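Local atomic coordinates of uncharacterized protein (Neisseria meningitidis serogroup B, PDB entry 3OI8), a protein that probably takes part in magnesium and cobalt ion transport, this chain being the part that carries its pair of CBS domains and binds adenosine. Residues R49-K54 with I67-S72; L53-S58 with E83-L88; A64-I67 with R73-V76; V138-E141 with T145-L148. One frame throughout, in Å; residues are numbered along the deposited sequence.

How the contacts relate
Contacts 1, 2 and 3 lie within one CBS domain, around the strands 53-54, 73-77 and 84-89 and the helix 59-69, whereas contact 4 is a hairpin of the other. Contact 1 is polar and partly buried: side chains and backbone grip adenosine. Contact 3, whose centre is about 4 Å from that of contact 1, is the buried apolar packing of the same helix on the neighbouring strand. Contact 2 shares L53 and K54 with contact 1 and runs from buried leucines to a partly exposed glutamate. Contact 4 is buried and held by backbone hydrogen bonds; its L148 meets M50 and P75, joining the two domains beside the ligand.

Contact 1: R49-K54 with I67-S72; sequences RMNVLK and IDTAHS. With ADN (adenosine), chain C.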
loop_
_atom_site.group_PDB
_atom_site.type_symbol
_atom_site.label_atom_id
_atom_site.label_comp_id
_atom_site.label_asym_id
_atom_site.label_seq_id
_atom_site.Cartn_x
_atom_site.Cartn_y
_atom_site.Cartn_z
ATOM N N ARG A 49 13.185 1.369 -17.528
ATOM C CA ARG A 49 13.598 1.715 -16.162
ATOM C C ARG A 49 13.158 0.720 -15.079
ATOM O O ARG A 49 13.486 0.892 -13.898
ATOM C CB ARG A 49 13.095 3.115 -15.790
ATOM C CG ARG A 49 13.692 4.218 -16.645
ATOM C CD ARG A 49 13.155 5.588 -16.250
ATOM N NE ARG A 49 13.652 6.630 -17.148
ATOM C CZ ARG A 49 13.296 7.910 -17.083
ATOM N NH1 ARG A 49 12.429 8.318 -16.162
ATOM N NH2 ARG A 49 13.803 8.779 -17.946
HETATM N N MSE A 50 12.408 -0.310 -15.457
HETATM C CA MSE A 50 11.965 -1.284 -14.462
HETATM C C MSE A 50 13.141 -2.111 -13.964
HETATM O O MSE A 50 14.042 -2.430 -14.737
HETATM C CB MSE A 50 10.967 -2.255 -15.073
HETATM C CG MSE A 50 9.819 -1.623 -15.784
HETATM SE SE MSE A 50 8.749 -3.055 -16.516
HETATM C CE MSE A 50 10.063 -3.858 -17.702
ATOM N N ASN A 51 13.120 -2.485 -12.686
ATOM C CA ASN A 51 14.087 -3.439 -12.158
ATOM C C ASN A 51 13.483 -4.833 -12.234
ATOM O O ASN A 51 12.475 -5.101 -11.575
ATOM C CB ASN A 51 14.456 -3.108 -10.703
ATOM C CG ASN A 51 15.269 -1.830 -10.578
ATOM O OD1 ASN A 51 14.977 -0.982 -9.738
ATOM N ND2 ASN A 51 16.297 -1.689 -11.415
ATOM N N VAL A 52 14.083 -5.711 -13.043
ATOM C CA VAL A 52 13.536 -7.055 -13.254
ATOM C C VAL A 52 14.508 -8.166 -12.830
ATOM O O VAL A 52 15.704 -7.924 -12.642
ATOM C CB VAL A 52 13.164 -7.275 -14.736
ATOM C CG1 VAL A 52 12.132 -6.239 -15.194
ATOM C CG2 VAL A 52 14.421 -7.207 -15.616
ATOM N N LEU A 53 13.995 -9.389 -12.707
ATOM C CA LEU A 53 14.846 -10.550 -12.421
ATOM C C LEU A 53 14.822 -11.507 -13.604
ATOM O O LEU A 53 13.771 -11.683 -14.227
ATOM C CB LEU A 53 14.328 -11.285 -11.181
ATOM C CG LEU A 53 14.230 -10.429 -9.908
ATOM C CD1 LEU A 53 13.549 -11.220 -8.803
ATOM C CD2 LEU A 53 15.613 -9.968 -9.474
ATOM N N LYS A 54 15.963 -12.130 -13.907
ATOM C CA LYS A 54 16.044 -13.091 -15.004
ATOM C C LYS A 54 15.576 -14.456 -14.526
ATOM O O LYS A 54 15.895 -14.885 -13.423
ATOM C CB LYS A 54 17.474 -13.240 -15.548
ATOM C CG LYS A 54 18.249 -11.956 -15.794
ATOM C CD LYS A 54 17.456 -10.921 -16.559
ATOM C CE LYS A 54 18.271 -9.628 -16.675
ATOM N NZ LYS A 54 17.444 -8.399 -16.875
ATOM N N ILE A 67 17.824 -6.889 -2.436
ATOM C CA ILE A 67 18.232 -6.068 -1.301
ATOM C C ILE A 67 18.754 -4.714 -1.768
ATOM O O ILE A 67 18.406 -3.667 -1.210
ATOM C CB ILE A 67 19.305 -6.781 -0.477
ATOM C CG1 ILE A 67 18.682 -7.956 0.281
ATOM C CG2 ILE A 67 20.033 -5.792 0.456
ATOM C CD1 ILE A 67 19.707 -8.922 0.837
ATOM N N ASP A 68 19.568 -4.741 -2.815
ATOM C CA ASP A 68 20.166 -3.532 -3.356
ATOM C C ASP A 68 19.118 -2.520 -3.807
ATOM O O ASP A 68 19.237 -1.339 -3.518
ATOM C CB ASP A 68 21.089 -3.872 -4.527
ATOM C CG ASP A 68 21.968 -2.699 -4.931
ATOM O OD1 ASP A 68 22.402 -1.944 -4.031
ATOM O OD2 ASP A 68 22.226 -2.530 -6.143
ATOM N N THR A 69 18.097 -2.981 -4.527
ATOM C CA THR A 69 17.085 -2.075 -5.060
ATOM C C THR A 69 16.020 -1.784 -4.014
ATOM O O THR A 69 15.315 -0.783 -4.091
ATOM C CB THR A 69 16.416 -2.647 -6.316
ATOM O OG1 THR A 69 15.805 -3.898 -5.995
ATOM C CG2 THR A 69 17.436 -2.864 -7.423
ATOM N N ALA A 70 15.912 -2.675 -3.038
ATOM C CA ALA A 70 14.997 -2.499 -1.915
ATOM C C ALA A 70 13.510 -2.518 -2.297
ATOM O O ALA A 70 12.663 -2.132 -1.486
ATOM C CB ALA A 70 15.336 -1.221 -1.145
ATOM N N HIS A 71 13.186 -2.954 -3.513
ATOM C CA HIS A 71 11.773 -3.069 -3.903
ATOM C C HIS A 71 11.161 -4.296 -3.251
ATOM O O HIS A 71 11.874 -5.217 -2.825
ATOM C CB HIS A 71 11.588 -3.186 -5.427
ATOM C CG HIS A 71 12.201 -2.071 -6.214
ATOM N ND1 HIS A 71 11.910 -0.743 -5.981
ATOM C CD2 HIS A 71 13.066 -2.089 -7.258
ATOM C CE1 HIS A 71 12.587 0.008 -6.832
ATOM N NE2 HIS A 71 13.296 -0.785 -7.616
ATOM N N SER A 72 9.834 -4.334 -3.210
ATOM C CA SER A 72 9.130 -5.482 -2.649
ATOM C C SER A 72 8.704 -6.504 -3.695
ATOM O O SER A 72 8.599 -7.696 -3.389
ATOM C CB SER A 72 7.901 -5.020 -1.852
ATOM O OG SER A 72 8.295 -4.251 -0.726
HETATM O "O5'" ADN C . 10.242 0.777 -4.311
HETATM C "C5'" ADN C . 10.213 2.158 -4.058
HETATM C "C4'" ADN C . 9.684 2.920 -5.311
HETATM O "O4'" ADN C . 10.351 2.435 -6.514
HETATM C "C3'" ADN C . 8.166 2.705 -5.495
HETATM O "O3'" ADN C . 7.470 3.840 -5.056
HETATM C "C2'" ADN C . 7.978 2.510 -6.980
HETATM O "O2'" ADN C . 7.698 3.744 -7.602
HETATM C "C1'" ADN C . 9.336 2.027 -7.487
HETATM N N9 ADN C . 9.366 0.577 -7.668
HETATM C C8 ADN C . 8.798 -0.485 -6.738
HETATM N N7 ADN C . 9.125 -1.828 -7.334
HETATM C C5 ADN C . 9.910 -1.589 -8.635
HETATM C C6 ADN C . 10.524 -2.568 -9.681
HETATM N N6 ADN C . 10.428 -4.012 -9.463
HETATM N N1 ADN C . 11.228 -2.038 -10.842
HETATM C C2 ADN C . 11.372 -0.536 -11.043
HETATM N N3 ADN C . 10.773 0.426 -10.016
HETATM C C4 ADN C . 10.056 -0.112 -8.833
#
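N51 and H71 are bonded side chain to side chain in the adenosine pocket of a CBS domain, N51 just ahead of strand 53-54 and H71 just past helix 59-69 of the same beta-alpha-beta unit. H71 NE2 donates to N51 OD1 over 2.7 Å, lying in the plane of the amide carbonyl on a lone pair, while OD1 sits almost in the imidazole plane. Asparagine suits this place because its amide oxygen can accept from the histidine; its backbone, independently of the side chain, reads the adenine edge: N51 N donates to adenosine N1 at 2.7 Å, and adenosine N6 donates back to N51 O at 3.1 Å. Histidine brings a flat ring whose two nitrogens, on either side of CE1, can bond in different directions. Its second nitrogen, H71 ND1, shares a hydrogen bond with adenosine O5' at 2.8 Å, so the ring is held against rotation at two points. Adenosine C5 lies 3.3 Å above one face of the H71 ring, and T69 O covers the opposite face. With chi1 at 59°, T69 turns its hydroxyl back to Y65 O within the helix and leaves its methyl for the asparagine: T69 CG2 rests 3.9 Å from N51 OD1.

Contact 2: L53-S58 with E83-L88; sequences LKENDS and EVLGIL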
loop_
_atom_site.group_PDB
_atom_site.type_symbol
_atom_site.label_atom_id
_atom_site.label_comp_id
_atom_site.label_asym_id
_atom_site.label_seq_id
_atom_site.Cartn_x
_atom_site.Cartn_y
_atom_site.Cartn_z
ATOM N N LEU A 53 13.995 -9.389 -12.707
ATOM C CA LEU A 53 14.846 -10.550 -12.421
ATOM C C LEU A 53 14.822 -11.507 -13.604
ATOM O O LEU A 53 13.771 -11.683 -14.227
ATOM C CB LEU A 53 14.328 -11.285 -11.181
ATOM C CG LEU A 53 14.230 -10.429 -9.908
ATOM C CD1 LEU A 53 13.549 -11.220 -8.803
ATOM C CD2 LEU A 53 15.613 -9.968 -9.474
ATOM N N LYS A 54 15.963 -12.130 -13.907
ATOM C CA LYS A 54 16.044 -13.091 -15.004
ATOM C C LYS A 54 15.576 -14.456 -14.526
ATOM O O LYS A 54 15.895 -14.885 -13.423
ATOM C CB LYS A 54 17.474 -13.240 -15.548
ATOM C CG LYS A 54 18.249 -11.956 -15.794
ATOM C CD LYS A 54 17.456 -10.921 -16.559
ATOM C CE LYS A 54 18.271 -9.628 -16.675
ATOM N NZ LYS A 54 17.444 -8.399 -16.875
ATOM N N GLU A 55 14.805 -15.115 -15.374
ATOM C CA GLU A 55 14.251 -16.444 -15.141
ATOM C C GLU A 55 15.226 -17.392 -14.433
ATOM O O GLU A 55 14.877 -18.036 -13.441
ATOM C CB GLU A 55 13.873 -17.031 -16.520
ATOM C CG GLU A 55 12.942 -18.229 -16.513
ATOM C CD GLU A 55 12.511 -18.650 -17.926
ATOM O OE1 GLU A 55 13.097 -18.157 -18.923
ATOM O OE2 GLU A 55 11.576 -19.476 -18.040
ATOM N N ASN A 56 16.449 -17.484 -14.953
ATOM C CA ASN A 56 17.367 -18.551 -14.544
ATOM C C ASN A 56 18.480 -18.102 -13.594
ATOM O O ASN A 56 19.455 -18.822 -13.377
ATOM C CB ASN A 56 17.972 -19.244 -15.778
ATOM C CG ASN A 56 16.951 -20.069 -16.553
ATOM O OD1 ASN A 56 15.996 -20.607 -15.983
ATOM N ND2 ASN A 56 17.160 -20.186 -17.863
ATOM N N ASP A 57 18.336 -16.912 -13.024
ATOM C CA ASP A 57 19.366 -16.388 -12.152
ATOM C C ASP A 57 19.453 -17.200 -10.840
ATOM O O ASP A 57 18.498 -17.874 -10.461
ATOM C CB ASP A 57 19.102 -14.908 -11.870
ATOM C CG ASP A 57 20.375 -14.085 -11.901
ATOM O OD1 ASP A 57 21.479 -14.671 -11.790
ATOM O OD2 ASP A 57 20.282 -12.853 -12.041
ATOM N N SER A 58 20.601 -17.139 -10.166
ATOM C CA SER A 58 20.814 -17.891 -8.926
ATOM C C SER A 58 20.159 -17.207 -7.722
ATOM O O SER A 58 19.919 -15.996 -7.721
ATOM C CB SER A 58 22.310 -18.032 -8.651
ATOM O OG SER A 58 22.828 -16.778 -8.246
ATOM N N GLU A 83 9.014 -10.265 -22.528
ATOM C CA GLU A 83 8.550 -11.580 -22.112
ATOM C C GLU A 83 8.493 -11.658 -20.582
ATOM O O GLU A 83 9.411 -12.179 -19.958
ATOM C CB GLU A 83 9.453 -12.696 -22.693
ATOM C CG GLU A 83 8.900 -14.082 -22.384
ATOM C CD GLU A 83 9.738 -15.241 -22.921
ATOM O OE1 GLU A 83 10.924 -15.047 -23.273
ATOM O OE2 GLU A 83 9.190 -16.363 -22.977
ATOM N N VAL A 84 7.435 -11.112 -19.981
ATOM C CA VAL A 84 7.305 -11.136 -18.523
ATOM C C VAL A 84 6.624 -12.441 -18.144
ATOM O O VAL A 84 5.550 -12.754 -18.650
ATOM C CB VAL A 84 6.491 -9.927 -17.963
ATOM C CG1 VAL A 84 6.296 -10.072 -16.424
ATOM C CG2 VAL A 84 7.168 -8.610 -18.277
ATOM N N LEU A 85 7.255 -13.205 -17.262
ATOM C CA LEU A 85 6.769 -14.547 -16.931
ATOM C C LEU A 85 5.921 -14.530 -15.680
ATOM O O LEU A 85 5.170 -15.467 -15.397
ATOM C CB LEU A 85 7.963 -15.481 -16.715
ATOM C CG LEU A 85 8.953 -15.499 -17.882
ATOM C CD1 LEU A 85 10.228 -16.248 -17.514
ATOM C CD2 LEU A 85 8.289 -16.107 -19.116
ATOM N N GLY A 86 6.063 -13.469 -14.900
ATOM C CA GLY A 86 5.458 -13.456 -13.591
ATOM C C GLY A 86 6.019 -12.366 -12.703
ATOM O O GLY A 86 6.849 -11.556 -13.131
ATOM N N ILE A 87 5.553 -12.357 -11.458
ATOM C CA ILE A 87 6.004 -11.409 -10.449
ATOM C C ILE A 87 6.585 -12.202 -9.276
ATOM O O ILE A 87 5.983 -13.173 -8.820
ATOM C CB ILE A 87 4.824 -10.563 -9.898
ATOM C CG1 ILE A 87 3.980 -9.963 -11.027
ATOM C CG2 ILE A 87 5.326 -9.486 -8.947
ATOM C CD1 ILE A 87 4.727 -9.013 -11.941
ATOM N N LEU A 88 7.762 -11.796 -8.806
ATOM C CA LEU A 88 8.312 -12.326 -7.573
ATOM C C LEU A 88 8.145 -11.284 -6.496
ATOM O O LEU A 88 8.499 -10.127 -6.707
ATOM C CB LEU A 88 9.809 -12.620 -7.690
ATOM C CG LEU A 88 10.368 -12.904 -6.281
ATOM C CD1 LEU A 88 10.076 -14.331 -5.835
ATOM C CD2 LEU A 88 11.851 -12.598 -6.160
#
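E55 lies across L85 over the small three-stranded sheet of a CBS domain, in which strand 73-77 separates strands 53-54 and 84-89. The two segments therefore meet by side chains alone, reaching over the middle strand. E55 belongs to the type I turn K54-D57, and its CG stands anti to the backbone N (chi1 -164°), from where the chain extends over a single leucine methyl. E55 CB begins 3.9 Å from L85 CD1, E55 CG comes to 3.5 Å and E55 CD to 3.3 Å of the same atom. At the tip the carboxylate lays its flat face on this methyl, E55 CD nearest and E55 OE1 (3.7 Å) and E55 OE2 (3.5 Å) further off from L85 CD1. Glutamate suits this partly exposed place: its chain and carboxylate face lie on the leucine while the oxygens can still meet polar partners, OE2 having a weak, long ion pair with K106. L85 and G86 both face V76 in a classic beta bulge. Deeper down the contact is purely apolar between buried leucines, L53 also touching I62 and L88 touching L105. Their branches cross obliquely and pack tightly, L53 CD1 standing only 3.4 Å from L88 CD2.

Contact 3: A64-I67 with R73-V76; sequences AYVI and RFPV. With ADN (adenosine), chain C.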
loop_
_atom_site.group_PDB
_atom_site.type_symbol
_atom_site.label_atom_id
_atom_site.label_comp_id
_atom_site.label_asym_id
_atom_site.label_seq_id
_atom_site.Cartn_x
_atom_site.Cartn_y
_atom_site.Cartn_z
ATOM N N ALA A 64 20.717 -10.605 -3.668
ATOM C CA ALA A 64 21.542 -9.402 -3.590
ATOM C C ALA A 64 20.919 -8.239 -4.367
ATOM O O ALA A 64 20.965 -7.098 -3.929
ATOM C CB ALA A 64 22.965 -9.687 -4.074
ATOM N N TYR A 65 20.324 -8.539 -5.516
ATOM C CA TYR A 65 19.705 -7.515 -6.343
ATOM C C TYR A 65 18.457 -6.966 -5.655
ATOM O O TYR A 65 18.244 -5.749 -5.613
ATOM C CB TYR A 65 19.369 -8.085 -7.720
ATOM C CG TYR A 65 18.815 -7.087 -8.714
ATOM C CD1 TYR A 65 19.663 -6.275 -9.456
ATOM C CD2 TYR A 65 17.437 -6.970 -8.923
ATOM C CE1 TYR A 65 19.162 -5.360 -10.376
ATOM C CE2 TYR A 65 16.925 -6.063 -9.840
ATOM C CZ TYR A 65 17.798 -5.260 -10.567
ATOM O OH TYR A 65 17.308 -4.357 -11.479
ATOM N N VAL A 66 17.651 -7.866 -5.096
ATOM C CA VAL A 66 16.445 -7.477 -4.359
ATOM C C VAL A 66 16.769 -6.563 -3.172
ATOM O O VAL A 66 16.082 -5.574 -2.931
ATOM C CB VAL A 66 15.696 -8.718 -3.842
ATOM C CG1 VAL A 66 14.639 -8.331 -2.829
ATOM C CG2 VAL A 66 15.069 -9.497 -5.010
ATOM N N ILE A 67 17.824 -6.889 -2.436
ATOM C CA ILE A 67 18.232 -6.068 -1.301
ATOM C C ILE A 67 18.754 -4.714 -1.768
ATOM O O ILE A 67 18.406 -3.667 -1.210
ATOM C CB ILE A 67 19.305 -6.781 -0.477
ATOM C CG1 ILE A 67 18.682 -7.956 0.281
ATOM C CG2 ILE A 67 20.033 -5.792 0.456
ATOM C CD1 ILE A 67 19.707 -8.922 0.837
ATOM N N ARG A 73 8.437 -6.035 -4.917
ATOM C CA ARG A 73 7.968 -6.908 -6.007
ATOM C C ARG A 73 8.760 -6.651 -7.282
ATOM O O ARG A 73 9.138 -5.515 -7.545
ATOM C CB ARG A 73 6.478 -6.673 -6.260
ATOM C CG ARG A 73 5.592 -7.460 -5.309
ATOM C CD ARG A 73 4.322 -6.745 -4.997
ATOM N NE ARG A 73 4.595 -5.490 -4.311
ATOM C CZ ARG A 73 4.339 -5.264 -3.028
ATOM N NH1 ARG A 73 4.632 -4.085 -2.502
ATOM N NH2 ARG A 73 3.787 -6.207 -2.275
ATOM N N PHE A 74 9.004 -7.715 -8.055
ATOM C CA PHE A 74 9.836 -7.658 -9.263
ATOM C C PHE A 74 9.236 -8.500 -10.392
ATOM O O PHE A 74 8.946 -9.685 -10.193
ATOM C CB PHE A 74 11.227 -8.227 -8.956
ATOM C CG PHE A 74 11.951 -7.509 -7.850
ATOM C CD1 PHE A 74 12.943 -6.588 -8.141
ATOM C CD2 PHE A 74 11.644 -7.760 -6.529
ATOM C CE1 PHE A 74 13.621 -5.921 -7.128
ATOM C CE2 PHE A 74 12.307 -7.091 -5.510
ATOM C CZ PHE A 74 13.293 -6.168 -5.807
ATOM N N PRO A 75 9.062 -7.902 -11.579
ATOM C CA PRO A 75 8.722 -8.707 -12.761
ATOM C C PRO A 75 9.844 -9.703 -13.010
ATOM O O PRO A 75 11.007 -9.357 -12.838
ATOM C CB PRO A 75 8.742 -7.686 -13.912
ATOM C CG PRO A 75 8.600 -6.338 -13.244
ATOM C CD PRO A 75 9.256 -6.472 -11.902
ATOM N N VAL A 76 9.511 -10.911 -13.426
ATOM C CA VAL A 76 10.535 -11.885 -13.787
ATOM C C VAL A 76 10.438 -12.090 -15.298
ATOM O O VAL A 76 9.340 -12.300 -15.812
ATOM C CB VAL A 76 10.333 -13.214 -13.053
ATOM C CG1 VAL A 76 11.296 -14.289 -13.602
ATOM C CG2 VAL A 76 10.562 -13.028 -11.532
HETATM O "O5'" ADN C . 10.242 0.777 -4.311
HETATM C "C5'" ADN C . 10.213 2.158 -4.058
HETATM C "C4'" ADN C . 9.684 2.920 -5.311
HETATM O "O4'" ADN C . 10.351 2.435 -6.514
HETATM C "C3'" ADN C . 8.166 2.705 -5.495
HETATM O "O3'" ADN C . 7.470 3.840 -5.056
HETATM C "C2'" ADN C . 7.978 2.510 -6.980
HETATM O "O2'" ADN C . 7.698 3.744 -7.602
HETATM C "C1'" ADN C . 9.336 2.027 -7.487
HETATM N N9 ADN C . 9.366 0.577 -7.668
HETATM C C8 ADN C . 8.798 -0.485 -6.738
HETATM N N7 ADN C . 9.125 -1.828 -7.334
HETATM C C5 ADN C . 9.910 -1.589 -8.635
HETATM C C6 ADN C . 10.524 -2.568 -9.681
HETATM N N6 ADN C . 10.428 -4.012 -9.463
HETATM N N1 ADN C . 11.228 -2.038 -10.842
HETATM C C2 ADN C . 11.372 -0.536 -11.043
HETATM N N3 ADN C . 10.773 0.426 -10.016
HETATM C C4 ADN C . 10.056 -0.112 -8.833
#
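The beta-alpha-beta unit of the CBS domain that holds N51 and H71 is packed together here, V66 and Y65 of helix 59-69 resting on F74 of strand 73-77. F74 has its CG anti to the carbonyl carbon (chi1 -59°), and the ring is thereby swung under the helix. V66 CG2 lies over one face of it in a CH-pi contact, 4.0 Å from the centroid of the F74 ring and 25° off its normal, displaced toward the rim. The second methyl follows, V66 CG1 standing 3.8 Å from F74 CE2, and even the helix backbone touches the ring, with V66 CA 3.7 Å from F74 CZ. A branched valine suits this place because one methyl can sit on the aromatic face while the other reaches past its margin at CE2 and CZ. Y65 makes a looser contact, Y65 CE2 being 4.3 Å from F74 CE1. Its hydroxyl has a weak hydrogen bond with the amide of N51, so this ring links the apolar layer to the ligand pocket. On the strand itself the backbone serves adenosine: N6 donates to R73 O over 2.8 Å, a nearly straight bond (160°), and P75 CD packs 3.7 Å from adenosine N6. Proline fits there as a rigid apolar wall, its nitrogen having no hydrogen to offer. Around this core, F74 is also touched by L53 of strand 53-54, and its backbone pairs with L88 of strand 84-89, while helix 59-69 also meets the second subunit, V66 packing on L94 and I67 on K95 of that chain.

Contact 4: V138-E141 with T145-L148; sequences VIDE and TSGL
V138 and G147 form an antiparallel hydrogen-bonded pair, V138 N donating to G147 O over 2.8 Å. The carbonyl of V138 then serves two residues: S146 N donates to V138 O at 2.7 Å, and G147 N makes a weak bond to V138 O at 3.3 Å. S146 and G147 thus both face V138 in a classic beta bulge, and the register slips by one before the non-hydrogen-bonded pair of I139 and T145. Glycine fits position 147 because at its backbone angles (164°/-154°) a side chain would run into the carbonyl O of S146. V138 lies alongside, its CB 3.6 Å from G147 O and its CG1 4.0 Å from S146 CB; a compact branched residue suits this buried place. S146 is small enough to point at the end of the opposite strand; its OG passes 3.0 Å from D140 CB, and its hydrogen bond goes to E117. D140 points OD1 into the connecting loop, accepting from the backbone N of Y142 and G144, which an aspartate does well at a turn. T145 bonds through OG1 to K81 O. Together these features make a bulged beta hairpin in the second CBS domain, whose L148 lines the adenosine pocket.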
loop_
_atom_site.group_PDB
_atom_site.type_symbol
_atom_site.label_atom_id
_atom_site.label_comp_id
_atom_site.label_asym_id
_atom_site.label_seq_id
_atom_site.Cartn_x
_atom_site.Cartn_y
_atom_site.Cartn_z
ATOM N N VAL A 138 2.224 -2.995 -17.503
ATOM C CA VAL A 138 1.517 -2.192 -18.484
ATOM C C VAL A 138 1.905 -2.646 -19.884
ATOM O O VAL A 138 3.086 -2.797 -20.187
ATOM C CB VAL A 138 1.826 -0.716 -18.278
ATOM C CG1 VAL A 138 0.989 0.167 -19.231
ATOM C CG2 VAL A 138 1.559 -0.362 -16.808
ATOM N N ILE A 139 0.894 -2.887 -20.714
ATOM C CA ILE A 139 1.069 -3.412 -22.063
ATOM C C ILE A 139 0.737 -2.321 -23.086
ATOM O O ILE A 139 -0.228 -1.591 -22.918
ATOM C CB ILE A 139 0.119 -4.611 -22.289
ATOM C CG1 ILE A 139 0.478 -5.764 -21.357
ATOM C CG2 ILE A 139 0.147 -5.068 -23.740
ATOM C CD1 ILE A 139 1.917 -6.219 -21.483
ATOM N N ASP A 140 1.526 -2.206 -24.149
ATOM C CA ASP A 140 1.233 -1.225 -25.188
ATOM C C ASP A 140 0.167 -1.778 -26.136
ATOM O O ASP A 140 -0.273 -2.919 -25.986
ATOM C CB ASP A 140 2.508 -0.804 -25.946
ATOM C CG ASP A 140 3.171 -1.954 -26.692
ATOM O OD1 ASP A 140 2.462 -2.847 -27.200
ATOM O OD2 ASP A 140 4.419 -1.957 -26.787
ATOM N N GLU A 141 -0.241 -0.978 -27.116
ATOM C CA GLU A 141 -1.342 -1.370 -27.988
ATOM C C GLU A 141 -0.971 -2.490 -28.966
ATOM O O GLU A 141 -1.791 -2.896 -29.786
ATOM C CB GLU A 141 -1.904 -0.158 -28.740
ATOM C CG GLU A 141 -0.869 0.639 -29.525
ATOM C CD GLU A 141 -0.214 1.738 -28.698
ATOM O OE1 GLU A 141 0.221 1.462 -27.558
ATOM O OE2 GLU A 141 -0.128 2.882 -29.198
ATOM N N THR A 145 5.662 -4.779 -23.703
ATOM C CA THR A 145 5.694 -4.201 -22.364
ATOM C C THR A 145 5.966 -2.701 -22.436
ATOM O O THR A 145 6.954 -2.283 -23.042
ATOM C CB THR A 145 6.824 -4.865 -21.541
ATOM O OG1 THR A 145 6.518 -6.247 -21.353
ATOM C CG2 THR A 145 6.993 -4.203 -20.207
ATOM N N SER A 146 5.089 -1.893 -21.838
ATOM C CA SER A 146 5.279 -0.441 -21.780
ATOM C C SER A 146 5.924 -0.043 -20.463
ATOM O O SER A 146 6.625 0.956 -20.381
ATOM C CB SER A 146 3.941 0.302 -21.903
ATOM O OG SER A 146 3.269 -0.045 -23.092
ATOM N N GLY A 147 5.655 -0.816 -19.419
ATOM C CA GLY A 147 6.246 -0.553 -18.122
ATOM C C GLY A 147 5.495 -1.315 -17.050
ATOM O O GLY A 147 4.895 -2.355 -17.319
ATOM N N LEU A 148 5.535 -0.806 -15.829
ATOM C CA LEU A 148 4.823 -1.444 -14.726
ATOM C C LEU A 148 4.187 -0.334 -13.893
ATOM O O LEU A 148 4.550 0.845 -14.040
ATOM C CB LEU A 148 5.774 -2.325 -13.889
ATOM C CG LEU A 148 6.925 -1.680 -13.105
ATOM C CD1 LEU A 148 6.432 -0.996 -11.833
ATOM C CD2 LEU A 148 7.990 -2.735 -12.737
#